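Local coordinates for protein S-adenosyl-L-methionine-dependent 2-deoxy-scyllo-inosamine dehydrogenase (Bacillus circulans, PDB 4M7S) that catalyses the radical S-adenosyl-L-methionine-dependent two-electron oxidation of 2-deoxy-scyllo-inosamine to amino-dideoxy-scyllo-inosose in butirosin biosynthesis, using two [4Fe-4S] clusters, at residues V184-E189 against M195-I200; A39-L44 against I57-Y62. One frame throughout, in Å; residues are numbered along the deposited sequence. Where two conformers were deposited one is given.

Interaction 1: V184-E189 against M195-I200. With SF4 (iron/sulfur cluster), chain B.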
loop_
_atom_site.group_PDB
_atom_site.type_symbol
_atom_site.label_atom_id
_atom_site.label_comp_id
_atom_site.label_asym_id
_atom_site.label_seq_id
_atom_site.Cartn_x
_atom_site.Cartn_y
_atom_site.Cartn_z
ATOM N N VAL A 184 -9.311 0.443 -6.088
ATOM C CA VAL A 184 -8.427 1.470 -5.560
ATOM C C VAL A 184 -9.028 2.042 -4.273
ATOM O O VAL A 184 -10.183 2.475 -4.256
ATOM C CB VAL A 184 -8.207 2.581 -6.592
ATOM C CG1 VAL A 184 -7.222 3.628 -6.059
ATOM C CG2 VAL A 184 -7.695 1.973 -7.904
ATOM N N LEU A 185 -8.245 2.025 -3.198
ATOM C CA LEU A 185 -8.696 2.530 -1.900
ATOM C C LEU A 185 -7.821 3.733 -1.525
ATOM O O LEU A 185 -6.677 3.840 -1.982
ATOM C CB LEU A 185 -8.584 1.437 -0.827
ATOM C CG LEU A 185 -9.042 0.027 -1.209
ATOM C CD1 LEU A 185 -8.727 -0.959 -0.085
ATOM C CD2 LEU A 185 -10.534 -0.016 -1.560
ATOM N N PRO A 186 -8.348 4.636 -0.680
ATOM C CA PRO A 186 -7.621 5.856 -0.324
ATOM C C PRO A 186 -6.683 5.657 0.855
ATOM O O PRO A 186 -5.980 6.596 1.213
ATOM C CB PRO A 186 -8.750 6.807 0.090
ATOM C CG PRO A 186 -9.758 5.909 0.702
ATOM C CD PRO A 186 -9.714 4.637 -0.125
ATOM N N CYS A 187 -6.666 4.458 1.443
ATOM C CA CYS A 187 -5.911 4.237 2.676
ATOM C C CYS A 187 -5.651 2.759 3.013
ATOM O O CYS A 187 -6.421 1.877 2.635
ATOM C CB CYS A 187 -6.647 4.870 3.848
ATOM S SG CYS A 187 -5.903 4.432 5.406
ATOM N N PHE A 188 -4.568 2.511 3.742
ATOM C CA PHE A 188 -4.160 1.146 4.097
ATOM C C PHE A 188 -5.074 0.583 5.184
ATOM O O PHE A 188 -5.034 -0.612 5.486
ATOM C CB PHE A 188 -2.720 1.162 4.616
ATOM C CG PHE A 188 -2.479 2.212 5.663
ATOM C CD1 PHE A 188 -2.835 1.988 6.991
ATOM C CD2 PHE A 188 -1.937 3.443 5.315
ATOM C CE1 PHE A 188 -2.643 2.968 7.956
ATOM C CE2 PHE A 188 -1.735 4.422 6.272
ATOM C CZ PHE A 188 -2.090 4.184 7.599
ATOM N N GLU A 189 -5.875 1.458 5.787
ATOM C CA GLU A 189 -6.821 1.072 6.832
ATOM C C GLU A 189 -8.090 0.437 6.267
ATOM O O GLU A 189 -8.777 -0.315 6.959
ATOM C CB GLU A 189 -7.216 2.296 7.668
ATOM C CG GLU A 189 -6.124 2.843 8.578
ATOM C CD GLU A 189 -5.978 2.049 9.869
ATOM O OE1 GLU A 189 -6.989 1.512 10.372
ATOM O OE2 GLU A 189 -4.846 1.964 10.383
HETATM N N MSE A 195 -14.339 2.462 0.934
HETATM C CA MSE A 195 -14.101 3.623 0.087
HETATM C C MSE A 195 -13.431 3.209 -1.224
HETATM O O MSE A 195 -12.316 3.629 -1.512
HETATM C CB MSE A 195 -13.213 4.625 0.823
HETATM C CG MSE A 195 -13.626 6.071 0.669
HETATM SE SE MSE A 195 -15.471 6.385 1.228
HETATM C CE MSE A 195 -15.288 5.977 3.123
ATOM N N VAL A 196 -14.103 2.373 -2.007
ATOM C CA VAL A 196 -13.591 1.996 -3.320
ATOM C C VAL A 196 -13.748 3.198 -4.247
ATOM O O VAL A 196 -14.857 3.698 -4.437
ATOM C CB VAL A 196 -14.336 0.792 -3.898
ATOM C CG1 VAL A 196 -13.869 0.524 -5.340
ATOM C CG2 VAL A 196 -14.100 -0.436 -3.023
HETATM N N MSE A 197 -12.627 3.671 -4.783
HETATM C CA MSE A 197 -12.603 4.887 -5.593
HETATM C C MSE A 197 -12.744 4.555 -7.075
HETATM O O MSE A 197 -13.139 5.392 -7.881
HETATM C CB MSE A 197 -11.307 5.653 -5.327
HETATM C CG MSE A 197 -11.152 6.055 -3.864
HETATM SE SE MSE A 197 -12.531 7.332 -3.394
HETATM C CE MSE A 197 -11.755 7.973 -1.713
ATOM N N GLY A 198 -12.427 3.317 -7.423
ATOM C CA GLY A 198 -12.611 2.831 -8.779
ATOM C C GLY A 198 -11.847 1.530 -8.905
ATOM O O GLY A 198 -11.461 0.943 -7.898
ATOM N N ASN A 199 -11.627 1.078 -10.136
ATOM C CA ASN A 199 -10.921 -0.173 -10.376
ATOM C C ASN A 199 -10.022 0.006 -11.602
ATOM O O ASN A 199 -10.488 0.455 -12.649
ATOM C CB ASN A 199 -11.933 -1.314 -10.585
ATOM C CG ASN A 199 -11.264 -2.674 -10.734
ATOM O OD1 ASN A 199 -10.592 -2.938 -11.740
ATOM N ND2 ASN A 199 -11.442 -3.545 -9.731
ATOM N N ILE A 200 -8.740 -0.320 -11.461
ATOM C CA ILE A 200 -7.761 -0.086 -12.522
ATOM C C ILE A 200 -7.908 -1.038 -13.708
ATOM O O ILE A 200 -7.307 -0.817 -14.763
ATOM C CB ILE A 200 -6.312 -0.174 -12.005
ATOM C CG1 ILE A 200 -6.043 -1.570 -11.437
ATOM C CG2 ILE A 200 -6.047 0.913 -10.969
ATOM C CD1 ILE A 200 -4.608 -1.957 -11.468
HETATM FE FE1 SF4 B . -7.571 6.780 9.285
HETATM FE FE2 SF4 B . -9.113 7.819 7.345
HETATM FE FE3 SF4 B . -7.093 6.166 6.747
HETATM FE FE4 SF4 B . -6.622 8.651 7.572
HETATM S S1 SF4 B . -7.645 8.080 5.589
HETATM S S2 SF4 B . -5.504 6.780 8.297
HETATM S S3 SF4 B . -8.266 8.959 9.140
HETATM S S4 SF4 B . -8.982 5.570 7.914
#
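Val184 pairs through both of its backbone polar groups with the neighbouring antiparallel segment: Met197 N donates to Val184 O over 2.8 Å, almost straight at 173°. Val184 N in turn donates to Gly198 O over 2.9 Å. On one flank, Val184 CG2 meets Ile200 CG2 at 3.6 Å, the two side chains crossing at about a right angle. The end of the Leu185 side chain comes nearer to segment 195-200 than its start, with CD2 3.9 Å from Val196 CG2.

The Pro186 ring touches two selenomethionines, Met195 and Met197. Its CD rests 3.6 Å from Met195 CB, so the first of them touches through the base of its chain while its selenium end leads away. The second does the reverse: the chain of Met197 folds at chi2 (-66°), and its terminal methyl CE arrives 3.7 Å from Pro186 CB. Phe214 and Phe217 of helix 212-222 touch both Pro186 and Met197 and extend this apolar cluster.

Just past the proline the chain turns to the metal. Cys187 SG binds the cluster iron FE3 at 2.5 Å and accepts a hydrogen bond from Glu189 N (3.0 Å, 166°), a donor that probably draws electron density from the sulfur. The same sulfur stands over the centre of one face of the Phe188 ring, while the aliphatic part of Glu189 lies against the cluster. Cys169, Cys232 and Cys235 belong to the same pocket. Strand 183-185, which pairs antiparallel with 175-178 as a hairpin and runs into cluster ligand Cys187, is consistent with a shortened SPASM (twitch) domain holding an auxiliary [4Fe-4S] cluster; segment 195-200 lines its outer edge.

Interaction 2: A39-L44 against I57-Y62. With SF4 (iron/sulfur cluster), chain C.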
loop_
_atom_site.group_PDB
_atom_site.type_symbol
_atom_site.label_atom_id
_atom_site.label_comp_id
_atom_site.label_asym_id
_atom_site.label_seq_id
_atom_site.Cartn_x
_atom_site.Cartn_y
_atom_site.Cartn_z
ATOM N N ALA A 39 -2.007 -10.256 -15.719
ATOM C CA ALA A 39 -2.537 -9.301 -16.675
ATOM C C ALA A 39 -2.972 -8.013 -15.977
ATOM O O ALA A 39 -2.826 -6.922 -16.524
ATOM C CB ALA A 39 -3.694 -9.897 -17.412
ATOM N N LEU A 40 -3.530 -8.136 -14.777
ATOM C CA LEU A 40 -3.968 -6.945 -14.042
ATOM C C LEU A 40 -2.761 -6.157 -13.558
ATOM O O LEU A 40 -2.756 -4.920 -13.590
ATOM C CB LEU A 40 -4.880 -7.306 -12.863
ATOM C CG LEU A 40 -5.457 -6.109 -12.087
ATOM C CD1 LEU A 40 -6.351 -5.260 -12.994
ATOM C CD2 LEU A 40 -6.223 -6.571 -10.848
ATOM N N TYR A 41 -1.733 -6.866 -13.102
ATOM C CA TYR A 41 -0.515 -6.199 -12.677
ATOM C C TYR A 41 0.159 -5.520 -13.867
ATOM O O TYR A 41 0.737 -4.442 -13.722
ATOM C CB TYR A 41 0.462 -7.163 -12.003
ATOM C CG TYR A 41 1.644 -6.443 -11.380
ATOM C CD1 TYR A 41 1.543 -5.889 -10.110
ATOM C CD2 TYR A 41 2.842 -6.293 -12.071
ATOM C CE1 TYR A 41 2.603 -5.218 -9.537
ATOM C CE2 TYR A 41 3.922 -5.629 -11.500
ATOM C CZ TYR A 41 3.788 -5.102 -10.229
ATOM O OH TYR A 41 4.834 -4.434 -9.649
ATOM N N LYS A 42 0.089 -6.143 -15.041
ATOM C CA LYS A 42 0.646 -5.493 -16.224
ATOM C C LYS A 42 -0.070 -4.185 -16.581
ATOM O O LYS A 42 0.592 -3.194 -16.901
ATOM C CB LYS A 42 0.701 -6.424 -17.444
ATOM C CG LYS A 42 1.282 -5.736 -18.680
ATOM C CD LYS A 42 1.824 -6.747 -19.685
ATOM C CE LYS A 42 2.274 -6.085 -20.988
ATOM N NZ LYS A 42 1.175 -5.358 -21.656
ATOM N N THR A 43 -1.402 -4.154 -16.541
ATOM C CA THR A 43 -2.056 -2.886 -16.870
ATOM C C THR A 43 -1.755 -1.817 -15.820
ATOM O O THR A 43 -1.673 -0.646 -16.153
ATOM C CB THR A 43 -3.590 -2.958 -17.217
ATOM O OG1 THR A 43 -4.345 -2.123 -16.330
ATOM C CG2 THR A 43 -4.131 -4.345 -17.174
ATOM N N LEU A 44 -1.566 -2.214 -14.564
ATOM C CA LEU A 44 -1.146 -1.243 -13.549
ATOM C C LEU A 44 0.239 -0.673 -13.871
ATOM O O LEU A 44 0.473 0.533 -13.733
ATOM C CB LEU A 44 -1.126 -1.867 -12.152
ATOM C CG LEU A 44 -0.664 -0.899 -11.053
ATOM C CD1 LEU A 44 -1.598 0.326 -10.941
ATOM C CD2 LEU A 44 -0.555 -1.599 -9.712
ATOM N N ILE A 57 6.721 2.240 -4.387
ATOM C CA ILE A 57 5.756 1.182 -4.647
ATOM C C ILE A 57 5.994 0.015 -3.683
ATOM O O ILE A 57 7.117 -0.481 -3.564
ATOM C CB ILE A 57 5.774 0.721 -6.140
ATOM C CG1 ILE A 57 4.811 -0.447 -6.371
ATOM C CG2 ILE A 57 7.194 0.351 -6.593
ATOM C CD1 ILE A 57 4.466 -0.666 -7.846
ATOM N N SER A 58 4.951 -0.387 -2.959
ATOM C CA SER A 58 5.019 -1.590 -2.120
ATOM C C SER A 58 4.044 -2.681 -2.590
ATOM O O SER A 58 3.110 -2.399 -3.351
ATOM C CB SER A 58 4.826 -1.264 -0.635
ATOM O OG SER A 58 3.838 -0.286 -0.433
ATOM N N PHE A 59 4.269 -3.917 -2.137
ATOM C CA PHE A 59 3.584 -5.090 -2.689
ATOM C C PHE A 59 2.762 -5.864 -1.665
ATOM O O PHE A 59 2.533 -7.077 -1.818
ATOM C CB PHE A 59 4.609 -6.029 -3.318
ATOM C CG PHE A 59 5.467 -5.362 -4.342
ATOM C CD1 PHE A 59 5.068 -5.312 -5.674
ATOM C CD2 PHE A 59 6.659 -4.757 -3.976
ATOM C CE1 PHE A 59 5.853 -4.695 -6.626
ATOM C CE2 PHE A 59 7.450 -4.115 -4.927
ATOM C CZ PHE A 59 7.048 -4.094 -6.254
ATOM N N HIS A 60 2.282 -5.144 -0.638
ATOM C CA HIS A 60 1.662 -5.708 0.585
ATOM C C HIS A 60 0.434 -4.895 1.044
ATOM O O HIS A 60 0.584 -3.731 1.423
ATOM C CB HIS A 60 2.713 -5.677 1.708
ATOM C CG HIS A 60 2.252 -6.230 3.028
ATOM N ND1 HIS A 60 3.017 -7.106 3.767
ATOM C CD2 HIS A 60 1.136 -6.000 3.763
ATOM C CE1 HIS A 60 2.383 -7.415 4.885
ATOM N NE2 HIS A 60 1.239 -6.758 4.907
ATOM N N PHE A 61 -0.765 -5.486 1.057
ATOM C CA PHE A 61 -1.920 -4.748 1.566
ATOM C C PHE A 61 -2.149 -5.379 2.927
ATOM O O PHE A 61 -1.793 -4.800 3.962
ATOM C CB PHE A 61 -3.145 -4.881 0.654
ATOM C CG PHE A 61 -4.345 -4.119 1.128
ATOM C CD1 PHE A 61 -4.195 -2.938 1.855
ATOM C CD2 PHE A 61 -5.626 -4.589 0.869
ATOM C CE1 PHE A 61 -5.294 -2.238 2.314
ATOM C CE2 PHE A 61 -6.745 -3.891 1.324
ATOM C CZ PHE A 61 -6.576 -2.710 2.056
ATOM N N TYR A 62 -2.709 -6.583 2.933
ATOM C CA TYR A 62 -2.806 -7.350 4.178
ATOM C C TYR A 62 -2.380 -8.794 3.951
ATOM O O TYR A 62 -2.815 -9.716 4.657
ATOM C CB TYR A 62 -4.208 -7.282 4.759
ATOM C CG TYR A 62 -4.493 -6.000 5.507
ATOM C CD1 TYR A 62 -4.163 -5.868 6.850
ATOM C CD2 TYR A 62 -5.084 -4.921 4.865
ATOM C CE1 TYR A 62 -4.425 -4.695 7.540
ATOM C CE2 TYR A 62 -5.347 -3.741 5.542
ATOM C CZ TYR A 62 -5.013 -3.634 6.874
ATOM O OH TYR A 62 -5.281 -2.462 7.538
HETATM FE FE1 SF4 C . 0.120 -11.373 8.225
HETATM FE FE2 SF4 C . 0.212 -10.885 10.840
HETATM FE FE3 SF4 C . -1.502 -9.532 9.328
HETATM FE FE4 SF4 C . 1.150 -9.030 9.063
HETATM S S1 SF4 C . -0.139 -8.599 10.913
HETATM S S2 SF4 C . -0.342 -9.303 7.349
HETATM S S3 SF4 C . 2.039 -11.120 9.461
HETATM S S4 SF4 C . -1.575 -11.806 9.741
#
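Ile57, on strand 56-58, meets Tyr41 of helix 38-50 through the end of its side chain, with CD1 4.2 Å from Tyr41 OH. Ser58 continues the strand with backbone hydrogen bonds to Ile8 and Val10. Phe59 makes the closest approach: its CE1 lies 3.2 Å from Tyr41 OH, and the hydroxyl oxygen sits at the edge of the Phe59 ring, in its plane, where aromatic C-H groups are weakly positive. Tyr41 CG points opposite the backbone N (chi1 -172°), which sends the phenol from the helix down to this edge, and its ring also stacks with Phe74. Helix 38-50 links the parallel neighbours 7-10 and 56-58, a beta-alpha-beta crossover of the partial TIM barrel of radical SAM enzymes, and Tyr41 fills the layer between helix and sheet. From His60 on, the loop after strand 56-58 moves away from helix 38-50 toward the [4Fe-4S] cluster whose pocket includes Cys16, Cys20 and Cys23. Phe61 presents a ring face to Tyr62 CD2, and Tyr62 O, hydrogen-bonded by Asn25 ND2, lies 3.7 Å from sulfur S2 of that cluster.

Interactions 1 and 2 belong to one mixed sheet, with centres about 13 Å apart, and each has one segment that ends beside a different [4Fe-4S] cluster: 57-62 by the AdoMet-type cluster, 184-189 by the auxiliary one. They touch in two places. The loops are joined by Phe188 O and Tyr62 OH, 2.8 Å apart and probably hydrogen-bonded; in the same region Leu185 CD1 packs 3.5 Å from Phe61 CZ. At the helix side, Ile200 CD1 lies 3.5 Å from Leu44 CB, so Ile200 packs on helix 38-50. The Leu185 side chain is about 14 Å from the AdoMet-type cluster.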